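Local coordinates for uncharacterized protein YqbN (PDB 3KLU) that is of unknown function but belongs to the XkdN-like phage tail assembly chaperone family, and so may assist the assembly of phage tails, at residues F44-I54 and W126-F136. Numbering follows the deposited sequence.
Sequences FIFKAITTDRI and WLNKAIEINGF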
ATOM      1  N   PHE A  44       2.675  -1.764  10.175  1.00 21.14           N
ATOM      2  CA  PHE A  44       1.763  -1.518   9.079  1.00 19.62           C
ATOM      3  C   PHE A  44       1.464  -2.886   8.481  1.00 21.78           C
ATOM      4  O   PHE A  44       2.321  -3.773   8.502  1.00 22.46           O
ATOM      5  CB  PHE A  44       2.444  -0.695   8.008  1.00 19.46           C
ATOM      6  CG  PHE A  44       2.334   0.761   8.209  1.00 15.50           C
ATOM      7  CD1 PHE A  44       2.385   1.306   9.470  1.00 18.01           C
ATOM      8  CD2 PHE A  44       2.237   1.596   7.121  1.00 14.65           C
ATOM      9  CE1 PHE A  44       2.348   2.710   9.643  1.00 19.45           C
ATOM     10  CE2 PHE A  44       2.198   2.998   7.270  1.00 18.03           C
ATOM     11  CZ  PHE A  44       2.255   3.552   8.533  1.00 17.95           C
ATOM     12  N   ILE A  45       0.250  -3.047   7.956  1.00 17.01           N
ATOM     13  CA  ILE A  45      -0.143  -4.270   7.283  1.00 18.87           C
ATOM     14  C   ILE A  45      -0.304  -3.949   5.801  1.00 20.07           C
ATOM     15  O   ILE A  45      -1.132  -3.078   5.409  1.00 18.37           O
ATOM     16  CB  ILE A  45      -1.452  -4.789   7.796  1.00 19.09           C
ATOM     17  CG1 ILE A  45      -1.314  -5.128   9.263  1.00 19.76           C
ATOM     18  CG2 ILE A  45      -1.852  -6.056   7.018  1.00 20.05           C
ATOM     19  CD1 ILE A  45      -2.637  -5.594   9.868  1.00 35.64           C
ATOM     20  N   PHE A  46       0.504  -4.636   4.991  1.00 22.82           N
ATOM     21  CA  PHE A  46       0.507  -4.485   3.541  1.00 21.18           C
ATOM     22  C   PHE A  46      -0.101  -5.731   2.908  1.00 21.84           C
ATOM     23  O   PHE A  46      -0.127  -6.813   3.524  1.00 22.86           O
ATOM     24  CB  PHE A  46       1.924  -4.320   2.995  1.00 21.29           C
ATOM     25  CG  PHE A  46       2.636  -3.050   3.465  1.00 22.51           C
ATOM     26  CD1 PHE A  46       3.191  -2.973   4.747  1.00 23.54           C
ATOM     27  CD2 PHE A  46       2.826  -1.982   2.591  1.00 19.43           C
ATOM     28  CE1 PHE A  46       3.937  -1.851   5.134  1.00 20.59           C
ATOM     29  CE2 PHE A  46       3.567  -0.857   2.968  1.00 22.60           C
ATOM     30  CZ  PHE A  46       4.122  -0.787   4.229  1.00 20.86           C
ATOM     31  N   LYS A  47      -0.616  -5.555   1.693  1.00 19.90           N
ATOM     32  CA  LYS A  47      -1.207  -6.631   0.913  1.00 21.45           C
ATOM     33  C   LYS A  47      -1.283  -6.138  -0.513  1.00 20.06           C
ATOM     34  O   LYS A  47      -2.010  -5.193  -0.799  1.00 20.20           O
ATOM     35  CB  LYS A  47      -2.613  -6.961   1.388  1.00 22.39           C
ATOM     36  CG  LYS A  47      -3.228  -8.139   0.643  1.00 25.04           C
ATOM     37  CD  LYS A  47      -4.723  -8.223   0.951  1.00 31.36           C
ATOM     38  CE  LYS A  47      -5.252  -9.597   0.641  1.00 36.54           C
ATOM     39  NZ  LYS A  47      -4.895  -9.867  -0.765  1.00 38.20           N
ATOM     40  N   ALA A  48      -0.502  -6.762  -1.391  1.00 26.94           N
ATOM     41  CA  ALA A  48      -0.465  -6.417  -2.815  1.00 25.64           C
ATOM     42  C   ALA A  48      -1.856  -6.227  -3.448  1.00 25.16           C
ATOM     43  O   ALA A  48      -2.838  -6.909  -3.115  1.00 26.21           O
ATOM     44  CB  ALA A  48       0.299  -7.495  -3.598  1.00 27.35           C
ATOM     45  N   ILE A  49      -1.939  -5.269  -4.354  1.00 21.02           N
ATOM     46  CA  ILE A  49      -3.200  -5.059  -5.032  1.00 19.74           C
ATOM     47  C   ILE A  49      -3.102  -5.870  -6.337  1.00 20.99           C
ATOM     48  O   ILE A  49      -2.122  -6.573  -6.561  1.00 18.78           O
ATOM     49  CB  ILE A  49      -3.437  -3.559  -5.282  1.00 20.09           C
ATOM     50  CG1 ILE A  49      -2.283  -2.970  -6.097  1.00 16.92           C
ATOM     51  CG2 ILE A  49      -3.523  -2.850  -3.938  1.00 17.09           C
ATOM     52  CD1 ILE A  49      -2.549  -1.587  -6.643  1.00 36.15           C
ATOM     53  N   THR A  50      -4.097  -5.772  -7.194  1.00 15.68           N
ATOM     54  CA  THR A  50      -4.073  -6.556  -8.400  1.00 16.76           C
ATOM     55  C   THR A  50      -3.360  -5.858  -9.531  1.00 17.04           C
ATOM     56  O   THR A  50      -3.113  -4.624  -9.514  1.00 16.59           O
ATOM     57  CB  THR A  50      -5.490  -6.872  -8.838  1.00 17.17           C
ATOM     58  OG1 THR A  50      -6.132  -5.655  -9.224  1.00 18.57           O
ATOM     59  CG2 THR A  50      -6.280  -7.475  -7.657  1.00 16.83           C
ATOM     60  N   THR A  51      -3.010  -6.656 -10.519  1.00 20.43           N
ATOM     61  CA  THR A  51      -2.344  -6.142 -11.692  1.00 21.11           C
ATOM     62  C   THR A  51      -3.334  -5.243 -12.437  1.00 21.71           C
ATOM     63  O   THR A  51      -2.972  -4.165 -12.887  1.00 23.52           O
ATOM     64  CB  THR A  51      -1.867  -7.326 -12.554  1.00 23.71           C
ATOM     65  OG1 THR A  51      -0.920  -8.106 -11.790  1.00 20.77           O
ATOM     66  CG2 THR A  51      -1.267  -6.822 -13.871  1.00 24.16           C
ATOM     67  N   ASP A  52      -4.589  -5.675 -12.535  1.00 25.89           N
ATOM     68  CA  ASP A  52      -5.626  -4.877 -13.192  1.00 27.95           C
ATOM     69  C   ASP A  52      -5.680  -3.495 -12.521  1.00 27.92           C
ATOM     70  O   ASP A  52      -5.764  -2.460 -13.181  1.00 29.56           O
ATOM     71  CB  ASP A  52      -7.027  -5.537 -13.048  1.00 29.99           C
ATOM     72  CG  ASP A  52      -7.270  -6.701 -14.044  1.00 35.12           C
ATOM     73  OD1 ASP A  52      -6.382  -6.967 -14.871  1.00 43.14           O
ATOM     74  OD2 ASP A  52      -8.353  -7.357 -14.007  1.00 37.10           O
ATOM     75  N   ARG A  53      -5.628  -3.490 -11.197  1.00 18.50           N
ATOM     76  CA  ARG A  53      -5.735  -2.236 -10.457  1.00 19.57           C
ATOM     77  C   ARG A  53      -4.555  -1.309 -10.633  1.00 20.48           C
ATOM     78  O   ARG A  53      -4.706  -0.084 -10.632  1.00 22.04           O
ATOM     79  CB  ARG A  53      -5.942  -2.521  -8.970  1.00 18.40           C
ATOM     80  CG  ARG A  53      -6.133  -1.265  -8.161  1.00 13.13           C
ATOM     81  CD  ARG A  53      -7.227  -0.334  -8.770  1.00 18.93           C
ATOM     82  NE  ARG A  53      -7.371   0.870  -7.952  1.00 22.18           N
ATOM     83  CZ  ARG A  53      -8.038   1.974  -8.293  1.00 27.83           C
ATOM     84  NH1 ARG A  53      -8.658   2.084  -9.469  1.00 28.39           N
ATOM     85  NH2 ARG A  53      -8.093   2.982  -7.431  1.00 28.59           N
ATOM     86  N   ILE A  54      -3.368  -1.893 -10.776  1.00 22.70           N
ATOM     87  CA  ILE A  54      -2.165  -1.105 -10.959  1.00 23.12           C
ATOM     88  C   ILE A  54      -2.289  -0.450 -12.339  1.00 27.04           C
ATOM     89  O   ILE A  54      -1.740   0.635 -12.608  1.00 27.19           O
ATOM     90  CB  ILE A  54      -0.927  -2.018 -10.857  1.00 22.42           C
ATOM     91  CG1 ILE A  54      -0.789  -2.528  -9.403  1.00 19.09           C
ATOM     92  CG2 ILE A  54       0.300  -1.278 -11.260  1.00 23.19           C
ATOM     93  CD1 ILE A  54       0.058  -3.795  -9.207  1.00 34.97           C
ATOM     94  N   TRP A 126       8.107   3.463   3.457  1.00 18.32           N
ATOM     95  CA  TRP A 126       6.760   2.957   3.254  1.00 17.84           C
ATOM     96  C   TRP A 126       6.518   2.744   1.757  1.00 18.56           C
ATOM     97  O   TRP A 126       6.020   1.693   1.335  1.00 21.80           O
ATOM     98  CB  TRP A 126       5.759   3.957   3.811  1.00 13.48           C
ATOM     99  CG  TRP A 126       4.365   3.693   3.392  1.00 13.36           C
ATOM    100  CD1 TRP A 126       3.550   2.675   3.805  1.00 11.07           C
ATOM    101  CD2 TRP A 126       3.570   4.525   2.541  1.00 12.19           C
ATOM    102  NE1 TRP A 126       2.290   2.833   3.268  1.00 14.38           N
ATOM    103  CE2 TRP A 126       2.277   3.959   2.488  1.00 14.30           C
ATOM    104  CE3 TRP A 126       3.827   5.701   1.824  1.00 16.71           C
ATOM    105  CZ2 TRP A 126       1.236   4.530   1.748  1.00 13.65           C
ATOM    106  CZ3 TRP A 126       2.801   6.269   1.086  1.00 13.34           C
ATOM    107  CH2 TRP A 126       1.511   5.675   1.056  1.00 14.90           C
ATOM    108  N   LEU A 127       6.890   3.739   0.957  1.00 19.95           N
ATOM    109  CA  LEU A 127       6.701   3.652  -0.486  1.00 19.92           C
ATOM    110  C   LEU A 127       7.382   2.443  -1.038  1.00 22.12           C
ATOM    111  O   LEU A 127       6.764   1.632  -1.732  1.00 23.18           O
ATOM    112  CB  LEU A 127       7.270   4.865  -1.186  1.00 21.09           C
ATOM    113  CG  LEU A 127       6.334   6.063  -1.260  1.00 21.94           C
ATOM    114  CD1 LEU A 127       7.071   7.233  -1.879  1.00 26.04           C
ATOM    115  CD2 LEU A 127       5.132   5.735  -2.104  1.00 16.99           C
ATOM    116  N   ASN A 128       8.665   2.300  -0.729  1.00 22.08           N
ATOM    117  CA  ASN A 128       9.391   1.163  -1.255  1.00 25.13           C
ATOM    118  C   ASN A 128       8.847  -0.172  -0.767  1.00 24.52           C
ATOM    119  O   ASN A 128       8.769  -1.114  -1.532  1.00 26.25           O
ATOM    120  CB  ASN A 128      10.884   1.294  -0.940  1.00 27.12           C
ATOM    121  CG  ASN A 128      11.446   2.614  -1.402  1.00 33.70           C
ATOM    122  OD1 ASN A 128      11.107   3.102  -2.475  1.00 38.47           O
ATOM    123  ND2 ASN A 128      12.312   3.208  -0.590  1.00 41.76           N
ATOM    124  N   LYS A 129       8.463  -0.286   0.495  1.00 23.78           N
ATOM    125  CA  LYS A 129       7.935  -1.574   0.930  1.00 23.32           C
ATOM    126  C   LYS A 129       6.707  -1.946   0.086  1.00 22.34           C
ATOM    127  O   LYS A 129       6.527  -3.095  -0.300  1.00 23.54           O
ATOM    128  CB  LYS A 129       7.522  -1.554   2.400  1.00 23.32           C
ATOM    129  CG  LYS A 129       7.049  -2.950   2.908  1.00 24.77           C
ATOM    130  CD  LYS A 129       8.270  -3.841   3.259  1.00 30.84           C
ATOM    131  CE  LYS A 129       8.028  -5.297   2.895  1.00 33.92           C
ATOM    132  NZ  LYS A 129       9.147  -6.175   3.376  1.00 39.02           N
ATOM    133  N   ALA A 130       5.859  -0.958  -0.170  1.00 26.85           N
ATOM    134  CA  ALA A 130       4.636  -1.158  -0.945  1.00 25.93           C
ATOM    135  C   ALA A 130       4.961  -1.643  -2.351  1.00 27.84           C
ATOM    136  O   ALA A 130       4.356  -2.586  -2.854  1.00 29.31           O
ATOM    137  CB  ALA A 130       3.852   0.150  -1.013  1.00 24.93           C
ATOM    138  N   ILE A 131       5.918  -0.979  -2.983  1.00 22.57           N
ATOM    139  CA  ILE A 131       6.330  -1.331  -4.332  1.00 25.07           C
ATOM    140  C   ILE A 131       6.854  -2.765  -4.327  1.00 26.25           C
ATOM    141  O   ILE A 131       6.592  -3.547  -5.235  1.00 26.25           O
ATOM    142  CB  ILE A 131       7.432  -0.379  -4.817  1.00 26.81           C
ATOM    143  CG1 ILE A 131       6.884   1.041  -4.832  1.00 30.82           C
ATOM    144  CG2 ILE A 131       7.927  -0.779  -6.181  1.00 27.65           C
ATOM    145  CD1 ILE A 131       5.556   1.149  -5.531  1.00 32.57           C
ATOM    146  N   GLU A 132       7.578  -3.094  -3.268  1.00 31.57           N
ATOM    147  CA  GLU A 132       8.154  -4.408  -3.104  1.00 32.56           C
ATOM    148  C   GLU A 132       7.063  -5.431  -2.848  1.00 29.06           C
ATOM    149  O   GLU A 132       7.099  -6.513  -3.411  1.00 30.13           O
ATOM    150  CB  GLU A 132       9.137  -4.387  -1.933  1.00 35.18           C
ATOM    151  CG  GLU A 132       9.662  -5.769  -1.518  1.00 46.09           C
ATOM    152  CD  GLU A 132      10.391  -5.740  -0.180  1.00 55.15           C
ATOM    153  OE1 GLU A 132      11.155  -4.777   0.066  1.00 56.90           O
ATOM    154  OE2 GLU A 132      10.200  -6.680   0.617  1.00 59.35           O
ATOM    155  N   ILE A 133       6.112  -5.102  -1.976  1.00 25.52           N
ATOM    156  CA  ILE A 133       5.006  -5.998  -1.677  1.00 23.15           C
ATOM    157  C   ILE A 133       4.195  -6.369  -2.959  1.00 24.07           C
ATOM    158  O   ILE A 133       3.527  -7.411  -3.003  1.00 24.15           O
ATOM    159  CB  ILE A 133       4.050  -5.339  -0.660  1.00 22.93           C
ATOM    160  CG1 ILE A 133       4.662  -5.382   0.746  1.00 24.00           C
ATOM    161  CG2 ILE A 133       2.688  -6.052  -0.662  1.00 22.20           C
ATOM    162  CD1 ILE A 133       4.664  -6.730   1.384  1.00 37.04           C
ATOM    163  N   ASN A 134       4.250  -5.525  -3.993  1.00 22.48           N
ATOM    164  CA  ASN A 134       3.517  -5.803  -5.207  1.00 22.21           C
ATOM    165  C   ASN A 134       4.404  -6.518  -6.226  1.00 24.45           C
ATOM    166  O   ASN A 134       4.153  -6.450  -7.429  1.00 25.86           O
ATOM    167  CB  ASN A 134       2.981  -4.489  -5.786  1.00 19.03           C
ATOM    168  CG  ASN A 134       1.765  -4.005  -5.064  1.00 16.40           C
ATOM    169  OD1 ASN A 134       0.704  -4.594  -5.168  1.00 12.85           O
ATOM    170  ND2 ASN A 134       1.913  -2.944  -4.297  1.00 11.61           N
ATOM    171  N   GLY A 135       5.446  -7.187  -5.728  1.00 26.18           N
ATOM    172  CA  GLY A 135       6.378  -7.907  -6.583  1.00 29.12           C
ATOM    173  C   GLY A 135       7.271  -7.099  -7.512  1.00 32.36           C
ATOM    174  O   GLY A 135       7.954  -7.666  -8.354  1.00 34.71           O
ATOM    175  N   PHE A 136       7.298  -5.782  -7.410  1.00 35.17           N
ATOM    176  CA  PHE A 136       8.174  -5.038  -8.314  1.00 39.41           C
ATOM    177  C   PHE A 136       9.606  -4.985  -7.821  1.00 44.77           C
ATOM    178  O   PHE A 136       9.883  -4.446  -6.750  1.00 45.85           O
ATOM    179  CB  PHE A 136       7.638  -3.635  -8.521  1.00 37.04           C
ATOM    180  CG  PHE A 136       6.332  -3.616  -9.233  1.00 34.43           C
ATOM    181  CD1 PHE A 136       6.252  -4.049 -10.558  1.00 34.86           C
ATOM    182  CD2 PHE A 136       5.170  -3.229  -8.581  1.00 31.71           C
ATOM    183  CE1 PHE A 136       5.031  -4.102 -11.227  1.00 34.20           C
ATOM    184  CE2 PHE A 136       3.936  -3.274  -9.238  1.00 31.15           C
ATOM    185  CZ  PHE A 136       3.867  -3.713 -10.565  1.00 34.00           C
TER
HETATM  186  O   HOH W   1       0.377  -6.366  -7.370  1.00 24.31           O
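The side-chain oxygen of N134 accepts two bonds. I49 N donates to N134 OD1 at 2.8 Å with an N-H...O angle of 148°, lying in the carbonyl plane, and a water that also donates to I49 O brings the second proton. The amide nitrogen turns back to its own helix: N134 ND2 donates to A130 O at 2.9 Å, from above the carbonyl plane, and also meets T89 OG1, so both ends fix its rotation. N134 CG stands anti to its carbonyl carbon (chi1 -78°), which brings the amide beside the backbone of A48 and I49. Here the two backbones come closest, with the CA atoms of A48 and N134 4.7 Å apart, just before a Schellman motif at G135 (positive phi; F136 N to I131 O, G135 N to E132 O) closes helix 120-133.

Toward the helix N-terminus the contact is apolar. K129 CG lies over one face of the F46 ring, 3.9 Å from its centroid and 13° off the normal, a CH-pi contact, while K129 NZ pairs with E132 OE2 in a salt bridge. I133 CG1 packs on F46 CB at 3.7 Å. F46 CZ approaches W126 CD1 at 3.5 Å, rim to rim, and F44 CD2, 3.7 Å from the same W126 CD1, completes the aromatic cluster. Beyond the helix end, I54 CD1 meets the F136 ring edge, 3.9 Å from CE2.

Strand 44-46 runs between antiparallel strands 26-28 and 90-92. Helix 120-133 packs against this sheet through K129 on V28 and I133 on V26, with W126 NE1 hydrogen-bonded to T90 OG1, and touches helix 78-89 through W126 and A130 on A86.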